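Local atomic coordinates of histidine kinase (PDB entry 3LI9), a protein that is a putative membrane sensor histidine kinase, probably autophosphorylating on histidine with ATP, represented here by its extracellular PDC-fold sensor domain. Residues C107-N111 with G112-I116. Numbering follows the deposited sequence.
Sequences CNKIN and GPVII
A beta hairpin at the edge of what is probably the membrane-distal sheet of this PDC (Cache) sensor domain pairs Asn108 with Ile115, linking strand 105-108 to strand 115-118. The two residues form an antiparallel hydrogen-bonded pair: Asn108 N reaches Ile115 O at 2.9 Å, and Ile115 N returns the bond to Asn108 O, also at 2.9 Å. Both bonds are nearly straight and run close to the axis of the accepting carbonyl. Next to them, Cys107 and Ile116 make a non-hydrogen-bonded pair, with the Cys107 CA hydrogen aimed at Ile115 O.

Beyond the strands the chain reverses through a type I turn, Lys109 to Gly112. Gly112 N bonds to Lys109 O at 3.0 Å, but approaches from well above the carbonyl plane. Gly112 takes a positive phi of 121°, leading the chain into Pro113. A water bridges the loop, accepting from Asn111 N and donating to Pro113 O.

Cys107 and Ile116 lie on one face of the sheet; Cys107 packs on Ile62 and Leu66 of helix 55-67, and Val114 touches Asn67. With SG anti to the backbone N (chi1 177°), the sulfur reaches between Val114 and Ile116, and Cys107 CB sits 3.7 Å from Ile116 CG1. The two methyls of Val114 divide the work: CG2 rests 3.7 Å from Lys109 CE, while CG1 touches Cys107 SG at 3.8 Å.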
loop_
_atom_site.group_PDB
_atom_site.type_symbol
_atom_site.label_atom_id
_atom_site.label_comp_id
_atom_site.label_asym_id
_atom_site.label_seq_id
_atom_site.Cartn_x
_atom_site.Cartn_y
_atom_site.Cartn_z
ATOM N N CYS A 107 -14.050 3.924 -9.370
ATOM C CA CYS A 107 -13.671 4.091 -10.783
ATOM C C CYS A 107 -12.367 3.317 -10.957
ATOM O O CYS A 107 -11.390 3.613 -10.285
ATOM C CB CYS A 107 -13.518 5.579 -11.064
ATOM S SG CYS A 107 -12.975 5.802 -12.788
ATOM N N ASN A 108 -12.389 2.292 -11.803
ATOM C CA ASN A 108 -11.220 1.383 -11.891
ATOM C C ASN A 108 -10.995 0.799 -13.248
ATOM O O ASN A 108 -11.890 0.784 -14.085
ATOM C CB ASN A 108 -11.376 0.244 -10.855
ATOM C CG ASN A 108 -12.495 -0.717 -11.234
ATOM O OD1 ASN A 108 -13.721 -0.518 -10.890
ATOM N ND2 ASN A 108 -12.142 -1.699 -11.995
ATOM N N LYS A 109 -9.797 0.294 -13.444
ATOM C CA LYS A 109 -9.511 -0.530 -14.623
ATOM C C LYS A 109 -9.027 -1.940 -14.288
ATOM O O LYS A 109 -8.214 -2.534 -15.057
ATOM C CB LYS A 109 -8.545 0.246 -15.545
ATOM C CG LYS A 109 -7.319 0.637 -14.912
ATOM C CD LYS A 109 -6.382 1.453 -15.901
ATOM C CE LYS A 109 -6.909 2.808 -16.238
ATOM N NZ LYS A 109 -5.726 3.592 -16.823
ATOM N N ILE A 110 -9.552 -2.512 -13.216
ATOM C CA ILE A 110 -9.168 -3.840 -12.711
ATOM C C ILE A 110 -9.345 -4.884 -13.775
ATOM O O ILE A 110 -8.464 -5.721 -13.953
ATOM C CB ILE A 110 -10.071 -4.264 -11.509
ATOM C CG1 ILE A 110 -9.889 -3.391 -10.254
ATOM C CG2 ILE A 110 -9.848 -5.797 -11.063
ATOM C CD1 ILE A 110 -8.530 -3.556 -9.587
ATOM N N ASN A 111 -10.445 -4.831 -14.515
ATOM C CA ASN A 111 -10.755 -5.881 -15.462
ATOM C C ASN A 111 -10.325 -5.452 -16.846
ATOM O O ASN A 111 -10.598 -6.179 -17.826
ATOM C CB ASN A 111 -12.281 -6.191 -15.465
ATOM C CG ASN A 111 -12.756 -6.867 -14.174
ATOM O OD1 ASN A 111 -12.505 -6.430 -13.030
ATOM N ND2 ASN A 111 -13.478 -7.950 -14.352
ATOM N N GLY A 112 -9.659 -4.300 -16.946
ATOM C CA GLY A 112 -9.115 -3.766 -18.198
ATOM C C GLY A 112 -9.622 -2.388 -18.626
ATOM O O GLY A 112 -8.908 -1.385 -18.580
ATOM N N PRO A 113 -10.901 -2.288 -19.073
ATOM C CA PRO A 113 -11.409 -0.966 -19.483
ATOM C C PRO A 113 -11.801 -0.149 -18.189
ATOM O O PRO A 113 -12.001 -0.749 -17.108
ATOM C CB PRO A 113 -12.668 -1.318 -20.296
ATOM C CG PRO A 113 -13.106 -2.653 -19.773
ATOM C CD PRO A 113 -11.778 -3.395 -19.460
ATOM N N VAL A 114 -11.884 1.153 -18.293
ATOM C CA VAL A 114 -12.273 2.015 -17.129
ATOM C C VAL A 114 -13.780 1.923 -16.941
ATOM O O VAL A 114 -14.560 2.152 -17.861
ATOM C CB VAL A 114 -11.866 3.478 -17.361
ATOM C CG1 VAL A 114 -12.368 4.416 -16.271
ATOM C CG2 VAL A 114 -10.326 3.573 -17.529
ATOM N N ILE A 115 -14.195 1.496 -15.763
ATOM C CA ILE A 115 -15.610 1.436 -15.420
ATOM C C ILE A 115 -15.855 2.045 -14.040
ATOM O O ILE A 115 -14.895 2.272 -13.285
ATOM C CB ILE A 115 -16.211 0.026 -15.466
ATOM C CG1 ILE A 115 -15.683 -0.872 -14.426
ATOM C CG2 ILE A 115 -16.129 -0.564 -16.957
ATOM C CD1 ILE A 115 -16.624 -2.131 -14.252
ATOM N N ILE A 116 -17.134 2.374 -13.739
ATOM C CA ILE A 116 -17.413 2.834 -12.365
ATOM C C ILE A 116 -18.464 1.933 -11.822
ATOM O O ILE A 116 -19.525 1.777 -12.453
ATOM C CB ILE A 116 -17.888 4.316 -12.287
ATOM C CG1 ILE A 116 -16.777 5.214 -12.871
ATOM C CG2 ILE A 116 -18.243 4.599 -10.820
ATOM C CD1 ILE A 116 -17.116 6.709 -12.879
HETATM O O HOH W 1 -12.333 -2.732 -15.152
#